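Local coordinates for putative phosphohistidine phosphatase SixA (Agrobacterium tumefaciens, PDB 2RFL), which probably removes phosphate groups from phosphohistidine or related phosphorylated substrates, at residues D56-S61 against M111-N116; E95-L100 against E120-A125. All coordinates share one frame; numbering follows the deposited sequence. Where two conformers were deposited one is given.

Contact 1. Residues D56-S61 against M111-N116; sequences DLILSS and MLVGHN
I58, L59 and S60 pair in register with M111, L112 and V113 as neighbouring parallel strands in the central sheet of the histidine phosphatase fold. The strand axes come within 4.5 Å and diverge by 19°. L59 makes two of the four backbone hydrogen bonds, from its N to M111 O (2.8 Å) and from V113 N to its own O (2.6 Å). The ladder is completed at one end by M111 N to L57 O and at the other by S61 N to V113 O. The backbones of I58 and S60 turn to strand 82-85 on the far edge. Past the paired region, S61 OG hydrogen-bonds H115 NE2 at 2.9 Å, in the plane of the ring, at its edge. A chi1 of 178° turns OG from its own N and out toward the ring, and A63 N also bonds to it; S61 was modelled in two conformers, which leaves its hold on NE2 less certain. H115 meets the ring of H16, consistent with the two histidines that line the active site in this superfamily. One sheet face carries I58, M111, S60 and V113, covered in part by helix 64-77. There the selenomethionine M111, bent at chi3 (98°), lies alongside I58 and lays its CE 3.8 Å from I58 CG1. I58 CG2 meets V113 CG2 at 3.9 Å. On the reverse face L59 and L112 run side by side, and L112 CD2 touches both CB and CD1 of L59, each at 3.6 Å.

Contact 2. Residues E95-L100 against E120-A125; sequences ETYLSL and EATLEA
The backbone N of Y97 donates to T122 OG1 across 3.1 Å, with an N-H...O angle of 153°, and this is the hydrogen bond that joins the turn at E95-Y97 to helix 118-127. T122 holds OG1 beside its own backbone N (chi1 -43°), a setting from which the hydroxyl also bonds to T118 O one turn earlier in the helix. Since that carbonyl can only accept, the hydroxyl gives its proton to T118 and keeps a lone pair for Y97. Y97 sits at the N-cap position of helix 98-102. Just before it, T96 OG1 receives a long, weak bond of 3.4 Å from L98 N across the start of the helix.

Van der Waals contacts surround the polar link. T96 directs its CB at the helix, and its methyl CG2, lying beside the backbone N, rests 3.8 Å from A121 C and 3.9 Å from A121 CB. A121 CB in turn presses against E95 O at 3.1 Å, a tight fit. The side chains of Y97 and T122 cross at about a right angle, leaving T122 OG1 3.8 Å from Y97 CD2. The methyl CG2 of T122 lies 4.1 Å from L98 N.

The phenol OH of Y97 has its main partner outside this junction, M89 O. A single threonine hydroxyl thus works as acceptor and donor together, tying the turn to the helix while T96 and A121 pack beside it.

In the fold
The two contacts have centres about 12 Å apart, and their segments alternate along the chain: 56-61, 95-100, 111-116, 120-125. Contact 1 joins the second and third strands counted from the 82-85 edge of the sheet, near the centre of the chain; contact 2 lies farther out, where helices 98-102 and 118-127 flank strand 109-114 in sequence. Y97 joins the two, its OH probably hydrogen-bonded to H115 N at 3.1 Å and its side chain touching L112. The loop running from strand 109-114 into helix 118-127 carries H115. Y97 may therefore act as a second-shell residue, helping to place the backbone of a histidine that probably serves the phosphatase active site.

Contact 1. Residues D56-S61 against M111-N116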
ATOM      1  N   ASP A  56       0.419 -12.226   3.219  1.00 41.17           N
ATOM      2  CA  ASP A  56       0.532 -13.460   2.421  1.00 39.23           C
ATOM      3  C   ASP A  56       0.800 -13.150   0.954  1.00 36.77           C
ATOM      4  O   ASP A  56       1.652 -13.749   0.345  1.00 35.34           O
ATOM      5  CB  ASP A  56      -0.754 -14.263   2.548  1.00 38.83           C
ATOM      6  CG  ASP A  56      -1.173 -14.446   3.982  1.00 40.87           C
ATOM      7  OD1 ASP A  56      -0.311 -14.388   4.891  1.00 44.59           O
ATOM      8  OD2 ASP A  56      -2.361 -14.660   4.212  1.00 39.35           O
ATOM      9  N   LEU A  57       0.044 -12.190   0.422  1.00 34.27           N
ATOM     10  CA  LEU A  57       0.152 -11.725  -0.967  1.00 31.36           C
ATOM     11  C   LEU A  57       0.374 -10.187  -1.105  1.00 28.52           C
ATOM     12  O   LEU A  57      -0.328  -9.392  -0.477  1.00 26.10           O
ATOM     13  CB  LEU A  57      -1.096 -12.170  -1.745  1.00 30.40           C
ATOM     14  CG  LEU A  57      -1.285 -11.555  -3.140  1.00 26.56           C
ATOM     15  CD1 LEU A  57      -0.362 -12.102  -4.228  1.00 22.26           C
ATOM     16  CD2 LEU A  57      -2.744 -11.682  -3.521  1.00 23.42           C
ATOM     17  N   ILE A  58       1.354  -9.811  -1.919  1.00 26.44           N
ATOM     18  CA  ILE A  58       1.608  -8.416  -2.298  1.00 25.68           C
ATOM     19  C   ILE A  58       1.254  -8.149  -3.755  1.00 25.45           C
ATOM     20  O   ILE A  58       1.872  -8.746  -4.639  1.00 24.68           O
ATOM     21  CB  ILE A  58       3.106  -8.005  -2.137  1.00 25.64           C
ATOM     22  CG1 ILE A  58       3.559  -8.126  -0.685  1.00 25.66           C
ATOM     23  CG2 ILE A  58       3.338  -6.570  -2.635  1.00 26.07           C
ATOM     24  CD1 ILE A  58       5.050  -8.238  -0.525  1.00 24.91           C
ATOM     25  N   LEU A  59       0.291  -7.234  -3.996  1.00 24.51           N
ATOM     26  CA  LEU A  59      -0.058  -6.755  -5.354  1.00 23.39           C
ATOM     27  C   LEU A  59       0.481  -5.349  -5.590  1.00 24.00           C
ATOM     28  O   LEU A  59       0.184  -4.417  -4.858  1.00 23.32           O
ATOM     29  CB  LEU A  59      -1.562  -6.769  -5.578  1.00 23.55           C
ATOM     30  CG  LEU A  59      -2.334  -8.069  -5.372  1.00 24.16           C
ATOM     31  CD1 LEU A  59      -3.852  -7.955  -5.565  1.00 19.16           C
ATOM     32  CD2 LEU A  59      -1.684  -9.128  -6.260  1.00 23.59           C
ATOM     33  N   SER A  60       1.314  -5.197  -6.602  1.00 25.47           N
ATOM     34  CA  SER A  60       2.033  -3.932  -6.816  1.00 25.43           C
ATOM     35  C   SER A  60       1.933  -3.486  -8.254  1.00 25.68           C
ATOM     36  O   SER A  60       1.883  -4.318  -9.139  1.00 25.39           O
ATOM     37  CB  SER A  60       3.518  -4.095  -6.479  1.00 25.51           C
ATOM     38  OG  SER A  60       4.305  -2.933  -6.792  1.00 21.09           O
ATOM     39  N   SER A  61       1.926  -2.167  -8.463  0.50 24.87           N
ATOM     40  CA  SER A  61       2.245  -1.561  -9.746  0.50 23.90           C
ATOM     41  C   SER A  61       3.569  -2.138 -10.290  0.50 25.29           C
ATOM     42  O   SER A  61       4.490  -2.538  -9.537  0.50 24.64           O
ATOM     43  CB  SER A  61       2.338  -0.017  -9.604  0.50 24.25           C
ATOM     44  OG  SER A  61       2.687   0.701 -10.801  0.50 16.25           O
HETATM   45  N   MSE A 111      -1.731  -7.054   0.691  1.00 38.08           N
HETATM   46  CA  MSE A 111      -1.156  -5.746   0.644  1.00 36.08           C
HETATM   47  C   MSE A 111      -1.118  -5.247  -0.784  1.00 34.53           C
HETATM   48  O   MSE A 111      -0.615  -5.926  -1.690  1.00 33.65           O
HETATM   49  CB  MSE A 111       0.253  -5.751   1.195  1.00 36.46           C
HETATM   50  CG  MSE A 111       0.944  -4.450   0.953  1.00 37.81           C
HETATM   51 SE   MSE A 111       2.440  -4.183   2.084  0.95 46.00          SE
HETATM   52  CE  MSE A 111       3.946  -4.728   0.895  1.00 36.84           C
ATOM     53  N   LEU A 112      -1.626  -4.041  -0.969  1.00 32.55           N
ATOM     54  CA  LEU A 112      -1.550  -3.402  -2.252  1.00 32.10           C
ATOM     55  C   LEU A 112      -0.440  -2.362  -2.259  1.00 31.54           C
ATOM     56  O   LEU A 112      -0.308  -1.614  -1.312  1.00 31.88           O
ATOM     57  CB  LEU A 112      -2.910  -2.786  -2.636  1.00 31.29           C
ATOM     58  CG  LEU A 112      -4.137  -3.700  -2.735  1.00 32.14           C
ATOM     59  CD1 LEU A 112      -5.104  -2.896  -3.524  1.00 35.42           C
ATOM     60  CD2 LEU A 112      -3.981  -5.115  -3.426  1.00 31.46           C
ATOM     61  N   VAL A 113       0.343  -2.314  -3.338  1.00 31.01           N
ATOM     62  CA  VAL A 113       1.393  -1.285  -3.530  1.00 31.24           C
ATOM     63  C   VAL A 113       1.150  -0.493  -4.845  1.00 31.11           C
ATOM     64  O   VAL A 113       1.480  -0.926  -5.942  1.00 29.65           O
ATOM     65  CB  VAL A 113       2.840  -1.906  -3.494  1.00 31.05           C
ATOM     66  CG1 VAL A 113       3.973  -0.829  -3.628  1.00 31.25           C
ATOM     67  CG2 VAL A 113       3.033  -2.743  -2.250  1.00 32.50           C
ATOM     68  N   GLY A 114       0.568   0.690  -4.708  1.00 32.53           N
ATOM     69  CA  GLY A 114       0.263   1.551  -5.867  1.00 32.29           C
ATOM     70  C   GLY A 114       0.313   3.017  -5.499  1.00 31.89           C
ATOM     71  O   GLY A 114       1.062   3.404  -4.600  1.00 31.54           O
ATOM     72  N   HIS A 115      -0.511   3.815  -6.181  1.00 31.59           N
ATOM     73  CA  HIS A 115      -0.333   5.271  -6.253  1.00 31.72           C
ATOM     74  C   HIS A 115      -1.592   6.025  -5.871  1.00 31.81           C
ATOM     75  O   HIS A 115      -2.696   5.514  -6.029  1.00 31.01           O
ATOM     76  CB  HIS A 115       0.036   5.759  -7.683  1.00 31.17           C
ATOM     77  CG  HIS A 115       0.927   4.850  -8.458  1.00 29.72           C
ATOM     78  ND1 HIS A 115       2.159   5.250  -8.926  1.00 32.83           N
ATOM     79  CD2 HIS A 115       0.743   3.593  -8.930  1.00 32.66           C
ATOM     80  CE1 HIS A 115       2.714   4.276  -9.624  1.00 31.66           C
ATOM     81  NE2 HIS A 115       1.879   3.253  -9.635  1.00 35.42           N
ATOM     82  N   ASN A 116      -1.389   7.256  -5.395  1.00 32.05           N
ATOM     83  CA  ASN A 116      -2.421   8.289  -5.304  1.00 32.29           C
ATOM     84  C   ASN A 116      -2.891   8.728  -6.706  1.00 32.25           C
ATOM     85  O   ASN A 116      -2.105   8.692  -7.633  1.00 32.69           O
ATOM     86  CB  ASN A 116      -1.875   9.497  -4.517  1.00 32.42           C
ATOM     87  CG  ASN A 116      -2.149   9.409  -3.005  1.00 33.87           C
ATOM     88  OD1 ASN A 116      -2.885   8.540  -2.518  1.00 35.29           O
ATOM     89  ND2 ASN A 116      -1.572  10.336  -2.264  1.00 36.97           N
TER

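Contact 2. Residues E95-L100 against E120-A125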
ATOM      1  N   GLU A  95     -11.321   4.266  -9.837  1.00 46.44           N
ATOM      2  CA  GLU A  95     -11.087   5.218  -8.783  1.00 46.24           C
ATOM      3  C   GLU A  95     -10.446   4.529  -7.583  1.00 43.72           C
ATOM      4  O   GLU A  95      -9.813   5.188  -6.747  1.00 43.51           O
ATOM      5  CB  GLU A  95     -12.369   5.960  -8.390  1.00 47.46           C
ATOM      6  CG  GLU A  95     -13.567   5.037  -8.185  1.00 52.32           C
ATOM      7  CD  GLU A  95     -14.861   5.779  -8.006  1.00 55.84           C
ATOM      8  OE1 GLU A  95     -14.846   6.709  -7.168  1.00 56.40           O
ATOM      9  OE2 GLU A  95     -15.872   5.418  -8.687  1.00 55.20           O
ATOM     10  N   THR A  96     -10.602   3.211  -7.503  1.00 40.64           N
ATOM     11  CA  THR A  96     -10.076   2.444  -6.365  1.00 37.33           C
ATOM     12  C   THR A  96      -9.363   1.125  -6.727  1.00 34.65           C
ATOM     13  O   THR A  96      -9.263   0.728  -7.891  1.00 32.86           O
ATOM     14  CB  THR A  96     -11.140   2.232  -5.262  1.00 37.05           C
ATOM     15  OG1 THR A  96     -12.092   1.265  -5.698  1.00 36.76           O
ATOM     16  CG2 THR A  96     -11.848   3.544  -4.943  1.00 37.03           C
ATOM     17  N   TYR A  97      -8.793   0.504  -5.712  1.00 32.01           N
ATOM     18  CA  TYR A  97      -8.228  -0.818  -5.891  1.00 30.49           C
ATOM     19  C   TYR A  97      -9.111  -1.885  -5.218  1.00 29.96           C
ATOM     20  O   TYR A  97      -8.678  -3.008  -5.023  1.00 28.97           O
ATOM     21  CB  TYR A  97      -6.794  -0.875  -5.357  1.00 28.42           C
ATOM     22  CG  TYR A  97      -5.761  -0.015  -6.056  1.00 26.27           C
ATOM     23  CD1 TYR A  97      -5.511  -0.116  -7.450  1.00 22.78           C
ATOM     24  CD2 TYR A  97      -5.005   0.879  -5.314  1.00 21.39           C
ATOM     25  CE1 TYR A  97      -4.532   0.681  -8.059  1.00 21.65           C
ATOM     26  CE2 TYR A  97      -4.027   1.638  -5.877  1.00 20.33           C
ATOM     27  CZ  TYR A  97      -3.769   1.553  -7.236  1.00 25.78           C
ATOM     28  OH  TYR A  97      -2.759   2.386  -7.731  1.00 26.50           O
ATOM     29  N   LEU A  98     -10.325  -1.517  -4.830  1.00 30.91           N
ATOM     30  CA  LEU A  98     -11.212  -2.422  -4.065  1.00 32.45           C
ATOM     31  C   LEU A  98     -11.461  -3.839  -4.676  1.00 32.87           C
ATOM     32  O   LEU A  98     -11.681  -4.797  -3.991  1.00 31.88           O
ATOM     33  CB  LEU A  98     -12.542  -1.722  -3.774  1.00 31.82           C
ATOM     34  CG  LEU A  98     -12.554  -1.069  -2.395  1.00 33.47           C
ATOM     35  CD1 LEU A  98     -13.508   0.100  -2.349  1.00 35.34           C
ATOM     36  CD2 LEU A  98     -12.905  -2.064  -1.300  1.00 34.56           C
ATOM     37  N   SER A  99     -11.483  -3.915  -5.988  1.00 34.85           N
ATOM     38  CA  SER A  99     -11.706  -5.144  -6.688  1.00 36.10           C
ATOM     39  C   SER A  99     -10.498  -6.086  -6.595  1.00 35.78           C
ATOM     40  O   SER A  99     -10.660  -7.292  -6.463  1.00 36.86           O
ATOM     41  CB  SER A  99     -12.027  -4.792  -8.114  1.00 36.72           C
ATOM     42  OG  SER A  99     -13.232  -4.061  -8.125  1.00 38.96           O
ATOM     43  N   LEU A 100      -9.293  -5.542  -6.630  1.00 34.02           N
ATOM     44  CA  LEU A 100      -8.099  -6.340  -6.345  1.00 32.86           C
ATOM     45  C   LEU A 100      -8.103  -7.017  -4.957  1.00 32.65           C
ATOM     46  O   LEU A 100      -7.664  -8.173  -4.784  1.00 30.56           O
ATOM     47  CB  LEU A 100      -6.894  -5.455  -6.458  1.00 31.97           C
ATOM     48  CG  LEU A 100      -6.555  -5.026  -7.864  1.00 30.70           C
ATOM     49  CD1 LEU A 100      -5.160  -4.546  -7.823  1.00 27.17           C
ATOM     50  CD2 LEU A 100      -6.669  -6.209  -8.783  1.00 29.95           C
ATOM     51  N   GLU A 120      -5.369   6.649  -1.834  1.00 34.51           N
ATOM     52  CA  GLU A 120      -6.215   7.480  -0.950  1.00 35.01           C
ATOM     53  C   GLU A 120      -7.706   7.186  -1.151  1.00 33.48           C
ATOM     54  O   GLU A 120      -8.439   7.057  -0.174  1.00 32.95           O
ATOM     55  CB  GLU A 120      -5.917   8.987  -1.118  1.00 36.00           C
ATOM     56  CG  GLU A 120      -6.207   9.829   0.141  1.00 41.03           C
ATOM     57  CD  GLU A 120      -5.692  11.301   0.077  1.00 46.96           C
ATOM     58  OE1 GLU A 120      -4.614  11.561  -0.507  1.00 48.51           O
ATOM     59  OE2 GLU A 120      -6.380  12.209   0.619  1.00 50.10           O
ATOM     60  N   ALA A 121      -8.151   7.041  -2.398  1.00 32.18           N
ATOM     61  CA  ALA A 121      -9.567   6.718  -2.660  1.00 31.98           C
ATOM     62  C   ALA A 121     -10.026   5.359  -2.109  1.00 30.71           C
ATOM     63  O   ALA A 121     -11.116   5.226  -1.574  1.00 30.90           O
ATOM     64  CB  ALA A 121      -9.875   6.830  -4.120  1.00 32.46           C
ATOM     65  N   THR A 122      -9.167   4.369  -2.221  1.00 29.80           N
ATOM     66  CA  THR A 122      -9.379   3.070  -1.635  1.00 28.60           C
ATOM     67  C   THR A 122      -9.560   3.076  -0.124  1.00 29.02           C
ATOM     68  O   THR A 122     -10.459   2.411   0.404  1.00 28.19           O
ATOM     69  CB  THR A 122      -8.232   2.147  -2.032  1.00 27.95           C
ATOM     70  OG1 THR A 122      -7.955   2.359  -3.430  1.00 26.14           O
ATOM     71  CG2 THR A 122      -8.615   0.705  -1.782  1.00 24.92           C
ATOM     72  N   LEU A 123      -8.713   3.809   0.584  1.00 29.41           N
ATOM     73  CA  LEU A 123      -8.870   3.892   2.042  1.00 29.60           C
ATOM     74  C   LEU A 123     -10.158   4.600   2.359  1.00 31.39           C
ATOM     75  O   LEU A 123     -10.908   4.151   3.228  1.00 32.03           O
ATOM     76  CB  LEU A 123      -7.677   4.614   2.678  1.00 29.42           C
ATOM     77  CG  LEU A 123      -7.607   4.825   4.189  1.00 27.40           C
ATOM     78  CD1 LEU A 123      -7.737   3.479   4.906  1.00 28.21           C
ATOM     79  CD2 LEU A 123      -6.308   5.553   4.584  1.00 20.13           C
ATOM     80  N   GLU A 124     -10.428   5.690   1.629  1.00 32.83           N
ATOM     81  CA  GLU A 124     -11.640   6.470   1.814  1.00 35.60           C
ATOM     82  C   GLU A 124     -12.862   5.543   1.669  1.00 36.01           C
ATOM     83  O   GLU A 124     -13.726   5.514   2.539  1.00 34.32           O
ATOM     84  CB  GLU A 124     -11.702   7.705   0.863  1.00 36.27           C
ATOM     85  CG  GLU A 124     -12.825   8.709   1.201  1.00 40.48           C
ATOM     86  CD  GLU A 124     -13.217   9.711   0.076  1.00 46.99           C
ATOM     87  OE1 GLU A 124     -12.729   9.622  -1.083  1.00 46.33           O
ATOM     88  OE2 GLU A 124     -14.053  10.602   0.374  1.00 49.37           O
ATOM     89  N   ALA A 125     -12.888   4.768   0.580  1.00 37.00           N
ATOM     90  CA  ALA A 125     -13.966   3.801   0.279  1.00 37.54           C
ATOM     91  C   ALA A 125     -14.286   2.894   1.432  1.00 37.19           C
ATOM     92  O   ALA A 125     -15.433   2.526   1.614  1.00 37.30           O
ATOM     93  CB  ALA A 125     -13.594   2.961  -0.927  1.00 37.78           C
TER